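Local coordinates for protein trichothecene 3-O-acetyltransferase (Gibberella zeae, PDB 2RKV) that probably transfers the acetyl group of acetyl coenzyme A to the 3-hydroxyl of trichothecene mycotoxins such as T-2 toxin and deoxynivalenol, at residues 275-280 with 407-412. Residues are numbered along the deposited sequence; the frame is centred on the assembly and turned at random.
Sequences RVRLER and PVESLM. With ZBA (12,13-Epoxytrichothec-9-ene-3,4,8,15-tetrol-4,15-diacetate-8-isovalerate), chain D.
The R277 guanidinium meets S410 and a bridging water along its edge, while the R280 guanidinium and the E409 carboxylate stand with their planes 48° apart. R277 NH2 donates to S410 OG at 2.8 Å, a bent bond (143° at the hydrogen). The oxygen lies 22° out of the guanidinium plane, with S410 CB nearer that plane. The same NH2 gives a second bond, 3.1 Å long, to the water oxygen, and this water in turn donates to E409 OE2 over 2.8 Å. E409 itself is not gripped directly by R277: E409 OE2 sits 4.4 Å from R277 NH2, well off the guanidinium plane. Its link to R280 is a long salt bridge, E409 OE2 to R280 NH2 3.9 Å, and no N-H points at the oxygen. R277 reaches across because its chain is extended from CG to NE, and E409 extends toward R280, its chain straight beyond CG. Stronger partners surround the contact: D433 of helix 431-439 forms salt bridges with NE of both arginines, R430 of strand 423-430 pairs with E409 OE2, and the single hydrogen of S410 OG can serve P371 O, the stronger partner, or S374 O, or be shared. E409 and S410 are the central residues of a type II turn, V408 to L411. The turn leads into strand 411-414, whose L411 places CD1 3.5 Å from C36 of the bound T-2 toxin. The contact thus ties residues 277-280, where helix 261-277 gives way to loop, to the turn preceding a strand of the toxin pocket. Its chemistry is that of a polar network of three arginines, two acids and a water, in which the acids probably offset part of the positive charge gathered there.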
loop_
_atom_site.group_PDB
_atom_site.type_symbol
_atom_site.label_atom_id
_atom_site.label_comp_id
_atom_site.label_asym_id
_atom_site.label_seq_id
_atom_site.Cartn_x
_atom_site.Cartn_y
_atom_site.Cartn_z
ATOM N N ARG A 275 -5.691 15.493 -17.894
ATOM C CA ARG A 275 -5.918 16.898 -18.252
ATOM C C ARG A 275 -4.632 17.738 -18.191
ATOM O O ARG A 275 -4.282 18.390 -19.176
ATOM C CB ARG A 275 -7.009 17.519 -17.372
ATOM C CG ARG A 275 -7.267 19.010 -17.649
ATOM C CD ARG A 275 -8.500 19.536 -16.906
ATOM N NE ARG A 275 -8.338 19.496 -15.450
ATOM C CZ ARG A 275 -8.875 18.569 -14.655
ATOM N NH1 ARG A 275 -8.662 18.617 -13.341
ATOM N NH2 ARG A 275 -9.615 17.589 -15.165
ATOM N N VAL A 276 -3.925 17.722 -17.056
ATOM C CA VAL A 276 -2.694 18.531 -16.952
ATOM C C VAL A 276 -1.594 18.027 -17.891
ATOM O O VAL A 276 -0.785 18.818 -18.386
ATOM C CB VAL A 276 -2.157 18.705 -15.496
ATOM C CG1 VAL A 276 -3.243 19.265 -14.577
ATOM C CG2 VAL A 276 -1.598 17.403 -14.960
ATOM N N ARG A 277 -1.579 16.720 -18.147
ATOM C CA ARG A 277 -0.585 16.127 -19.035
ATOM C C ARG A 277 -0.764 16.559 -20.496
ATOM O O ARG A 277 0.190 16.515 -21.270
ATOM C CB ARG A 277 -0.553 14.604 -18.898
ATOM C CG ARG A 277 0.173 14.174 -17.628
ATOM C CD ARG A 277 -0.056 12.729 -17.252
ATOM N NE ARG A 277 0.806 12.384 -16.120
ATOM C CZ ARG A 277 0.830 11.204 -15.508
ATOM N NH1 ARG A 277 0.017 10.222 -15.889
ATOM N NH2 ARG A 277 1.673 11.017 -14.499
ATOM N N LEU A 278 -1.980 16.976 -20.852
ATOM C CA LEU A 278 -2.261 17.520 -22.184
ATOM C C LEU A 278 -1.392 18.732 -22.501
ATOM O O LEU A 278 -1.170 19.056 -23.673
ATOM C CB LEU A 278 -3.734 17.914 -22.311
ATOM C CG LEU A 278 -4.750 16.793 -22.525
ATOM C CD1 LEU A 278 -6.154 17.334 -22.302
ATOM C CD2 LEU A 278 -4.615 16.174 -23.918
ATOM N N GLU A 279 -0.908 19.397 -21.453
ATOM C CA GLU A 279 -0.027 20.555 -21.607
ATOM C C GLU A 279 1.392 20.187 -22.047
ATOM O O GLU A 279 2.158 21.060 -22.459
ATOM C CB GLU A 279 -0.003 21.395 -20.326
ATOM C CG GLU A 279 -1.363 21.951 -19.913
ATOM C CD GLU A 279 -2.047 22.746 -21.022
ATOM O OE1 GLU A 279 -1.398 23.642 -21.607
ATOM O OE2 GLU A 279 -3.235 22.476 -21.308
ATOM N N ARG A 280 1.740 18.902 -21.982
ATOM C CA ARG A 280 3.078 18.457 -22.393
ATOM C C ARG A 280 3.113 17.315 -23.405
ATOM O O ARG A 280 4.152 17.068 -24.019
ATOM C CB ARG A 280 3.970 18.149 -21.184
ATOM C CG ARG A 280 3.467 17.039 -20.289
ATOM C CD ARG A 280 4.519 16.677 -19.251
ATOM N NE ARG A 280 4.049 15.603 -18.373
ATOM C CZ ARG A 280 4.206 14.304 -18.614
ATOM N NH1 ARG A 280 4.832 13.889 -19.707
ATOM N NH2 ARG A 280 3.737 13.409 -17.750
ATOM N N PRO A 407 10.711 9.906 -4.882
ATOM C CA PRO A 407 9.629 10.040 -5.849
ATOM C C PRO A 407 9.636 8.866 -6.820
ATOM O O PRO A 407 10.707 8.410 -7.240
ATOM C CB PRO A 407 9.977 11.346 -6.581
ATOM C CG PRO A 407 10.776 12.117 -5.601
ATOM C CD PRO A 407 11.610 11.074 -4.905
ATOM N N VAL A 408 8.446 8.371 -7.136
ATOM C CA VAL A 408 8.256 7.318 -8.121
ATOM C C VAL A 408 7.129 7.806 -9.017
ATOM O O VAL A 408 5.957 7.767 -8.624
ATOM C CB VAL A 408 7.855 5.970 -7.461
ATOM C CG1 VAL A 408 7.629 4.892 -8.517
ATOM C CG2 VAL A 408 8.910 5.518 -6.448
ATOM N N GLU A 409 7.484 8.291 -10.206
ATOM C CA GLU A 409 6.499 8.977 -11.049
ATOM C C GLU A 409 5.247 8.140 -11.288
ATOM O O GLU A 409 5.337 6.975 -11.685
ATOM C CB GLU A 409 7.102 9.409 -12.388
ATOM C CG GLU A 409 6.191 10.386 -13.125
ATOM C CD GLU A 409 6.688 10.769 -14.501
ATOM O OE1 GLU A 409 7.746 10.258 -14.934
ATOM O OE2 GLU A 409 6.002 11.584 -15.146
ATOM N N SER A 410 4.094 8.757 -11.016
ATOM C CA SER A 410 2.764 8.186 -11.266
ATOM C C SER A 410 2.284 7.169 -10.220
ATOM O O SER A 410 1.162 6.647 -10.317
ATOM C CB SER A 410 2.665 7.609 -12.682
ATOM O OG SER A 410 2.854 8.650 -13.628
ATOM N N LEU A 411 3.132 6.894 -9.233
ATOM C CA LEU A 411 2.723 6.064 -8.099
ATOM C C LEU A 411 1.822 6.870 -7.164
ATOM O O LEU A 411 2.103 8.038 -6.860
ATOM C CB LEU A 411 3.948 5.544 -7.337
ATOM C CG LEU A 411 3.708 4.569 -6.180
ATOM C CD1 LEU A 411 2.966 3.316 -6.644
ATOM C CD2 LEU A 411 5.058 4.211 -5.553
ATOM N N MET A 412 0.740 6.247 -6.689
ATOM C CA MET A 412 -0.211 6.950 -5.836
ATOM C C MET A 412 -0.820 6.022 -4.797
ATOM O O MET A 412 -0.947 4.823 -5.037
ATOM C CB MET A 412 -1.335 7.569 -6.668
ATOM C CG MET A 412 -0.859 8.426 -7.809
ATOM S SD MET A 412 -2.251 9.107 -8.724
ATOM C CE MET A 412 -1.333 9.966 -10.005
HETATM O O18 ZBA D . 6.628 0.920 -8.292
HETATM C C44 ZBA D . 7.194 0.150 -7.628
HETATM C C45 ZBA D . 8.501 -0.484 -7.937
HETATM C C46 ZBA D . 9.581 0.095 -7.149
HETATM C C48 ZBA D . 9.691 1.509 -7.402
HETATM C C47 ZBA D . 10.974 -0.377 -7.433
HETATM O O17 ZBA D . 6.707 -0.228 -6.441
HETATM C C31 ZBA D . 5.574 0.430 -5.854
HETATM C C30 ZBA D . 4.282 -0.135 -6.344
HETATM C C32 ZBA D . 5.780 0.339 -4.389
HETATM C C39 ZBA D . 7.020 1.047 -3.892
HETATM C C33 ZBA D . 4.972 -0.329 -3.625
HETATM C C34 ZBA D . 3.762 -1.039 -4.098
HETATM O O10 ZBA D . 2.678 -0.128 -3.826
HETATM C C29 ZBA D . 3.765 -1.368 -5.603
HETATM C C38 ZBA D . 4.715 -2.538 -5.833
HETATM O O12 ZBA D . 5.241 -2.498 -7.151
HETATM C C40 ZBA D . 5.441 -3.603 -7.849
HETATM C C41 ZBA D . 6.029 -3.267 -9.200
HETATM O O13 ZBA D . 5.200 -4.668 -7.532
HETATM C C28 ZBA D . 2.295 -1.766 -6.052
HETATM C C37 ZBA D . 2.199 -2.273 -7.504
HETATM C C35 ZBA D . 1.412 -0.556 -5.776
HETATM C C25 ZBA D . 1.415 -0.499 -4.292
HETATM C C36 ZBA D . 0.919 0.437 -6.688
HETATM O O11 ZBA D . 0.101 -0.658 -6.351
HETATM C C27 ZBA D . 1.678 -2.765 -5.017
HETATM C C26 ZBA D . 1.054 -1.906 -3.934
HETATM O O16 ZBA D . 1.470 -2.258 -2.644
HETATM O O14 ZBA D . 0.618 -3.432 -5.710
HETATM C C42 ZBA D . 0.149 -4.646 -5.449
HETATM O O15 ZBA D . -0.738 -5.136 -6.069
HETATM C C43 ZBA D . 0.809 -5.234 -4.313
HETATM O O HOH W 1 3.959 12.880 -13.653
#